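Allophycocyanin beta-18 subunit apoprotein (Chroococcidiopsis thermalis PCC 7203, PDB 6HRK) binds biliverdin IX alpha and fluoresces in the far-red, as an engineered biliprotein derived from an allophycocyanin beta-type subunit. Local coordinates at residues T24-L29 / R54-F59; F30-E35 / T97-Q102. The protein carries 18 engineered substitutions. All coordinates share one frame; numbering follows the deposited sequence.

Interaction 1 (T24-L29 / R54-F59). Engineered in segment 24-29: Gln28 (natural residue Leu). With BLA (biliverdine IX alpha), chain E.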
loop_
_atom_site.group_PDB
_atom_site.type_symbol
_atom_site.label_atom_id
_atom_site.label_comp_id
_atom_site.label_asym_id
_atom_site.label_seq_id
_atom_site.Cartn_x
_atom_site.Cartn_y
_atom_site.Cartn_z
ATOM N N THR A 24 -0.880 10.937 3.153
ATOM C CA THR A 24 -1.741 10.747 4.324
ATOM C C THR A 24 -1.385 9.460 5.080
ATOM O O THR A 24 -1.368 9.448 6.314
ATOM C CB THR A 24 -3.235 10.701 3.922
ATOM O OG1 THR A 24 -3.559 11.850 3.131
ATOM C CG2 THR A 24 -4.143 10.663 5.154
ATOM N N ALA A 25 -1.117 8.385 4.335
ATOM C CA ALA A 25 -0.734 7.094 4.922
ATOM C C ALA A 25 0.631 7.119 5.615
ATOM O O ALA A 25 0.783 6.520 6.682
ATOM C CB ALA A 25 -0.760 5.997 3.866
ATOM N N VAL A 26 1.610 7.808 5.023
ATOM C CA VAL A 26 2.975 7.838 5.584
ATOM C C VAL A 26 2.995 8.700 6.850
ATOM O O VAL A 26 3.726 8.400 7.795
ATOM C CB VAL A 26 4.090 8.373 4.626
ATOM C CG1 VAL A 26 5.418 7.697 4.949
ATOM C CG2 VAL A 26 3.778 8.173 3.147
ATOM N N SER A 27 2.196 9.768 6.853
ATOM C CA SER A 27 2.061 10.652 8.013
ATOM C C SER A 27 1.570 9.899 9.256
ATOM O O SER A 27 2.155 10.036 10.335
ATOM C CB SER A 27 1.115 11.815 7.692
ATOM O OG SER A 27 1.049 12.741 8.762
ATOM N N GLN A 28 0.512 9.101 9.097
ATOM C CA GLN A 28 -0.023 8.300 10.212
ATOM C C GLN A 28 0.874 7.102 10.546
ATOM O O GLN A 28 0.888 6.647 11.689
ATOM C CB GLN A 28 -1.462 7.831 9.939
ATOM C CG GLN A 28 -2.276 7.656 11.216
ATOM C CD GLN A 28 -3.599 6.949 10.999
ATOM O OE1 GLN A 28 -3.677 5.721 11.068
ATOM N NE2 GLN A 28 -4.653 7.721 10.763
ATOM N N LEU A 29 1.610 6.597 9.552
ATOM C CA LEU A 29 2.602 5.533 9.768
ATOM C C LEU A 29 3.710 5.971 10.731
ATOM O O LEU A 29 4.075 5.216 11.635
ATOM C CB LEU A 29 3.214 5.080 8.432
ATOM C CG LEU A 29 4.174 3.882 8.438
ATOM C CD1 LEU A 29 3.427 2.589 8.723
ATOM C CD2 LEU A 29 4.925 3.788 7.118
ATOM N N ARG A 54 7.979 6.268 -2.560
ATOM C CA ARG A 54 8.059 5.558 -3.841
ATOM C C ARG A 54 7.543 4.123 -3.706
ATOM O O ARG A 54 6.694 3.692 -4.488
ATOM C CB ARG A 54 9.510 5.557 -4.348
ATOM C CG ARG A 54 9.748 4.910 -5.709
ATOM C CD ARG A 54 11.190 4.437 -5.847
ATOM N NE ARG A 54 11.464 3.266 -5.016
ATOM C CZ ARG A 54 12.568 2.518 -5.068
ATOM N NH1 ARG A 54 13.558 2.789 -5.924
ATOM N NH2 ARG A 54 12.681 1.475 -4.251
ATOM N N ASP A 55 8.058 3.396 -2.714
ATOM C CA ASP A 55 7.625 2.016 -2.442
ATOM C C ASP A 55 6.130 1.914 -2.160
ATOM O O ASP A 55 5.451 1.070 -2.735
ATOM C CB ASP A 55 8.392 1.415 -1.260
ATOM C CG ASP A 55 9.802 1.001 -1.619
ATOM O OD1 ASP A 55 10.308 1.370 -2.700
ATOM O OD2 ASP A 55 10.410 0.297 -0.794
ATOM N N MET A 56 5.630 2.772 -1.277
ATOM C CA MET A 56 4.196 2.821 -0.976
ATOM C C MET A 56 3.364 3.107 -2.224
ATOM O O MET A 56 2.302 2.509 -2.409
ATOM C CB MET A 56 3.900 3.865 0.098
ATOM C CG MET A 56 4.363 3.444 1.477
ATOM S SD MET A 56 4.128 4.739 2.702
ATOM C CE MET A 56 2.340 4.776 2.810
ATOM N N ASN A 57 3.860 4.002 -3.078
ATOM C CA ASN A 57 3.225 4.272 -4.363
ATOM C C ASN A 57 3.215 3.031 -5.261
ATOM O O ASN A 57 2.206 2.762 -5.904
ATOM C CB ASN A 57 3.892 5.452 -5.079
ATOM C CG ASN A 57 3.022 6.038 -6.175
ATOM N N TYR A 58 4.317 2.274 -5.289
ATOM C CA TYR A 58 4.351 0.984 -6.007
ATOM C C TYR A 58 3.272 0.011 -5.519
ATOM O O TYR A 58 2.625 -0.648 -6.333
ATOM C CB TYR A 58 5.713 0.277 -5.878
ATOM C CG TYR A 58 6.857 0.817 -6.714
ATOM C CD1 TYR A 58 6.682 1.164 -8.053
ATOM C CD2 TYR A 58 8.141 0.922 -6.175
ATOM C CE1 TYR A 58 7.741 1.634 -8.816
ATOM C CE2 TYR A 58 9.206 1.389 -6.931
ATOM C CZ TYR A 58 9.001 1.745 -8.250
ATOM O OH TYR A 58 10.058 2.203 -9.000
ATOM N N PHE A 59 3.091 -0.086 -4.202
ATOM C CA PHE A 59 2.129 -1.035 -3.632
ATOM C C PHE A 59 0.676 -0.643 -3.910
ATOM O O PHE A 59 -0.130 -1.500 -4.270
ATOM C CB PHE A 59 2.363 -1.235 -2.128
ATOM C CG PHE A 59 3.639 -1.972 -1.805
ATOM C CD1 PHE A 59 3.872 -3.247 -2.318
ATOM C CD2 PHE A 59 4.606 -1.401 -0.977
ATOM C CE1 PHE A 59 5.044 -3.931 -2.023
ATOM C CE2 PHE A 59 5.779 -2.082 -0.679
ATOM C CZ PHE A 59 5.999 -3.349 -1.201
HETATM C CHA BLA E . 14.771 -0.143 -1.462
HETATM N NA BLA E . 12.489 -1.081 -2.306
HETATM C C1A BLA E . 13.840 -0.982 -2.312
HETATM C C2A BLA E . 14.358 -1.892 -3.367
HETATM C C3A BLA E . 13.260 -2.507 -3.944
HETATM C C4A BLA E . 12.057 -1.957 -3.253
HETATM C CMA BLA E . 13.304 -3.523 -5.057
HETATM C CAA BLA E . 15.819 -2.102 -3.716
HETATM C CBA BLA E . 16.184 -1.559 -5.096
HETATM C CGA BLA E . 15.801 -0.108 -5.257
HETATM O O1A BLA E . 14.732 0.158 -5.845
HETATM O O2A BLA E . 16.562 0.769 -4.800
HETATM C CHB BLA E . 10.599 -2.316 -3.489
HETATM N NB BLA E . 10.812 -1.981 -6.040
HETATM C C1B BLA E . 10.111 -2.335 -4.926
HETATM C C2B BLA E . 8.804 -2.737 -5.274
HETATM C C3B BLA E . 8.643 -2.647 -6.654
HETATM C C4B BLA E . 9.974 -2.161 -7.071
HETATM C CMB BLA E . 7.748 -3.187 -4.294
HETATM O OB BLA E . 10.367 -1.884 -8.470
HETATM C CAB BLA E . 7.403 -2.985 -7.464
HETATM C CBB BLA E . 7.404 -2.351 -8.838
HETATM N NC BLA E . 10.052 0.396 1.894
HETATM C C1C BLA E . 8.777 0.233 2.243
HETATM C C2C BLA E . 8.505 1.056 3.467
HETATM C C3C BLA E . 9.538 2.147 3.235
HETATM C C4C BLA E . 10.756 1.393 2.673
HETATM C CMC BLA E . 7.070 1.558 3.560
HETATM O OC BLA E . 7.935 -0.418 1.648
HETATM C CAC BLA E . 9.750 3.126 4.400
HETATM C CBC BLA E . 10.492 2.521 5.567
HETATM C CHD BLA E . 11.627 2.291 1.806
HETATM N ND BLA E . 12.944 0.943 0.060
HETATM C C1D BLA E . 12.881 1.774 1.141
HETATM C C2D BLA E . 14.260 2.193 1.499
HETATM C C3D BLA E . 15.133 1.480 0.546
HETATM C C4D BLA E . 14.224 0.710 -0.339
HETATM C CMD BLA E . 14.697 3.111 2.610
HETATM C CAD BLA E . 16.640 1.533 0.467
HETATM C CBD BLA E . 17.288 0.631 1.501
HETATM C CGD BLA E . 18.780 0.821 1.395
HETATM O O1D BLA E . 19.455 -0.102 0.897
HETATM O O2D BLA E . 19.277 1.895 1.803
#

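Interaction 2 (F30-E35 / T97-Q102)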
loop_
_atom_site.group_PDB
_atom_site.type_symbol
_atom_site.label_atom_id
_atom_site.label_comp_id
_atom_site.label_asym_id
_atom_site.label_seq_id
_atom_site.Cartn_x
_atom_site.Cartn_y
_atom_site.Cartn_z
ATOM N N PHE A 30 4.232 7.186 10.539
ATOM C CA PHE A 30 5.298 7.724 11.401
ATOM C C PHE A 30 4.840 8.070 12.820
ATOM O O PHE A 30 5.677 8.161 13.714
ATOM C CB PHE A 30 5.954 8.970 10.781
ATOM C CG PHE A 30 6.631 8.730 9.452
ATOM C CD1 PHE A 30 7.381 7.576 9.204
ATOM C CD2 PHE A 30 6.552 9.693 8.452
ATOM C CE1 PHE A 30 8.003 7.384 7.978
ATOM C CE2 PHE A 30 7.174 9.504 7.230
ATOM C CZ PHE A 30 7.905 8.352 6.992
ATOM N N GLN A 31 3.542 8.296 13.024
ATOM C CA GLN A 31 2.986 8.423 14.383
ATOM C C GLN A 31 3.086 7.099 15.138
ATOM O O GLN A 31 3.549 7.052 16.277
ATOM C CB GLN A 31 1.519 8.881 14.364
ATOM C CG GLN A 31 1.312 10.384 14.465
ATOM C CD GLN A 31 -0.104 10.740 14.892
ATOM O OE1 GLN A 31 -1.078 10.302 14.277
ATOM N NE2 GLN A 31 -0.222 11.532 15.954
ATOM N N GLU A 32 2.644 6.030 14.482
ATOM C CA GLU A 32 2.588 4.696 15.088
ATOM C C GLU A 32 3.953 4.007 15.091
ATOM O O GLU A 32 4.240 3.218 15.996
ATOM C CB GLU A 32 1.557 3.831 14.364
ATOM C CG GLU A 32 0.151 4.418 14.373
ATOM C CD GLU A 32 -0.814 3.647 13.500
ATOM O OE1 GLU A 32 -0.768 2.403 13.517
ATOM O OE2 GLU A 32 -1.630 4.280 12.800
ATOM N N TYR A 33 4.777 4.297 14.080
ATOM C CA TYR A 33 6.157 3.810 14.002
ATOM C C TYR A 33 7.130 4.984 13.859
ATOM O O TYR A 33 7.645 5.234 12.767
ATOM C CB TYR A 33 6.310 2.839 12.830
ATOM C CG TYR A 33 5.529 1.561 13.009
ATOM C CD1 TYR A 33 6.094 0.462 13.651
ATOM C CD2 TYR A 33 4.216 1.453 12.547
ATOM C CE1 TYR A 33 5.378 -0.718 13.816
ATOM C CE2 TYR A 33 3.492 0.280 12.711
ATOM C CZ TYR A 33 4.078 -0.800 13.344
ATOM O OH TYR A 33 3.370 -1.960 13.510
ATOM N N PRO A 34 7.391 5.712 14.968
ATOM C CA PRO A 34 8.325 6.850 14.929
ATOM C C PRO A 34 9.795 6.460 14.732
ATOM O O PRO A 34 10.610 7.326 14.415
ATOM C CB PRO A 34 8.113 7.526 16.288
ATOM C CG PRO A 34 7.650 6.430 17.180
ATOM C CD PRO A 34 6.841 5.505 16.322
ATOM N N GLU A 35 10.123 5.180 14.928
ATOM C CA GLU A 35 11.454 4.636 14.617
ATOM C C GLU A 35 11.916 4.836 13.170
ATOM O O GLU A 35 13.117 4.966 12.924
ATOM C CB GLU A 35 11.528 3.151 14.994
ATOM C CG GLU A 35 10.551 2.250 14.244
ATOM C CD GLU A 35 9.650 1.472 15.180
ATOM O OE1 GLU A 35 9.769 0.230 15.229
ATOM O OE2 GLU A 35 8.829 2.103 15.877
ATOM N N THR A 97 5.820 -1.988 6.938
ATOM C CA THR A 97 5.518 -2.098 5.501
ATOM C C THR A 97 4.100 -2.621 5.276
ATOM O O THR A 97 3.381 -2.126 4.404
ATOM C CB THR A 97 6.517 -3.033 4.779
ATOM O OG1 THR A 97 7.861 -2.622 5.064
ATOM C CG2 THR A 97 6.299 -3.021 3.266
ATOM N N ALA A 98 3.713 -3.624 6.062
ATOM C CA ALA A 98 2.358 -4.169 6.018
ATOM C C ALA A 98 1.333 -3.128 6.460
ATOM O O ALA A 98 0.313 -2.946 5.795
ATOM C CB ALA A 98 2.254 -5.422 6.879
ATOM N N ARG A 99 1.615 -2.445 7.574
ATOM C CA ARG A 99 0.746 -1.370 8.083
ATOM C C ARG A 99 0.514 -0.291 7.033
ATOM O O ARG A 99 -0.624 0.104 6.809
ATOM C CB ARG A 99 1.334 -0.735 9.352
ATOM C CG ARG A 99 0.624 0.526 9.856
ATOM C CD ARG A 99 -0.285 0.300 11.052
ATOM N NE ARG A 99 -1.599 -0.258 10.714
ATOM C CZ ARG A 99 -2.790 0.302 10.974
ATOM N NH1 ARG A 99 -2.904 1.477 11.597
ATOM N NH2 ARG A 99 -3.902 -0.334 10.607
ATOM N N SER A 100 1.589 0.181 6.404
ATOM C CA SER A 100 1.496 1.253 5.399
ATOM C C SER A 100 0.516 0.914 4.272
ATOM O O SER A 100 -0.244 1.776 3.830
ATOM C CB SER A 100 2.878 1.581 4.823
ATOM O OG SER A 100 3.466 0.456 4.197
ATOM N N ILE A 101 0.532 -0.346 3.836
ATOM C CA ILE A 101 -0.411 -0.855 2.834
ATOM C C ILE A 101 -1.831 -0.881 3.413
ATOM O O ILE A 101 -2.769 -0.397 2.780
ATOM C CB ILE A 101 0.018 -2.253 2.317
ATOM C CG1 ILE A 101 1.328 -2.139 1.525
ATOM C CG2 ILE A 101 -1.056 -2.885 1.435
ATOM C CD1 ILE A 101 2.113 -3.431 1.439
ATOM N N GLN A 102 -1.974 -1.424 4.619
ATOM C CA GLN A 102 -3.280 -1.495 5.285
ATOM C C GLN A 102 -3.841 -0.111 5.649
ATOM O O GLN A 102 -5.058 0.063 5.715
ATOM C CB GLN A 102 -3.209 -2.385 6.537
ATOM C CG GLN A 102 -2.861 -3.852 6.285
ATOM C CD GLN A 102 -4.026 -4.675 5.759
ATOM O OE1 GLN A 102 -4.902 -4.164 5.059
ATOM N NE2 GLN A 102 -4.034 -5.964 6.087
#

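Interaction 1 (T24-L29 / R54-F59)
Met56 reaches from helix 46-69 to helix 18-32 with its thioether end, where SD lies against Val26 CG2 and the terminal methyl CE rests 3.5 Å from Ala25 CB. Its CG stands anti to the carbonyl carbon (chi1 -72°) and the next bond is extended, which carries the sulfur across the gap; a bend at chi3 (69°) then sets CE against Ala25 CB while it still touches Val26 CG2. No hydrogen bond crosses here: the joint is apolar and buried, and Ala25 also packs on Met104 of helix 94-115. Such helix-to-helix packing belongs to the globin-like fold of phycobilisome proteins, and neighbouring residues of helix 46-69 face biliverdin, whose methyl CMC Met56 CG also touches. Asp55 OD2 lies close to three of the four biliverdin nitrogens, NA, NC and ND, taking a nearly straight bond from NA (2.9 Å, 167°) and a weak, more bent one from NC. The second carboxylate oxygen, OD1, lies in the guanidinium plane of Arg54, which grips it side-on through NE and NH2, NH2 at 2.8 Å from OD1. Arg54 NH1 and NH2 also share propionate oxygen O1A of biliverdin, so one guanidinium links the aspartate to the chromophore's acid arm. One turn onward, the Tyr58 ring lays a face over biliverdin C4B, with CE2 3.6 Å from that atom, while Phe59 CZ meets the methyl CMB of biliverdin.

Interaction 2 (F30-E35 / T97-Q102)
At the C-terminal end of helix 18-32, where the chain leaves helical geometry at Tyr33, a surface salt bridge and an aromatic contact tie the helix end to helix 94-115 of the globin-like fold. Both are made by Arg99. Its NH1 donates to Glu32 OE1 at 3.0 Å through an N-H...O angle of 146°, using the syn lone pair of that oxygen, and reaches Glu32 OE2 more weakly at 3.3 Å. Only this one nitrogen serves the carboxylate, so the bridge is not the two-nitrogen grip of coplanar groups: the carboxylate and guanidinium planes are turned 47° apart, and OE1 sits near the guanidinium edge but tilted from its plane. Glu32 comes to the arginine on a chain extended beyond CG, whereas Arg99 is folded at chi2 (103°) and chi3, a bend that brings NH1 round to the acid. The aliphatic part of the arginine does separate work, its CB and CG each lying 4.1 Å from Tyr33 CE2 and the two side chains crossing at about a right angle. Tyr33 also packs on Cys95 and Pro96 near the start of helix 94-115. On the inward side of that helix Ser100 OG donates to Thr97 O at 2.6 Å, and both residues touch biliverdin. Because Glu32 is exposed, water probably screens the ion pair in part, with the tyrosine contact adding an apolar component less sensitive to that screening.

Helix 18-32 is shared by interactions 1 and 2, whose centres lie 9 Å apart: its middle packs on helix 46-69 and its C-terminal end on helix 94-115. Along the chain the segments alternate, 24-29, 30-35, 54-59 and then 97-102. The two contacts are close in space because they pack directly on each other, with Leu29 CD1 packed 3.7 Å from Arg99 CG, Met56 CE against Ser100 CB, and Phe59 on Ile101. Interaction 1 is buried near the centre of the chain, while interaction 2 lies at the surface. Helices 46-69 and 94-115 both contribute residues to the biliverdin pocket, and helix 18-32 packs on both.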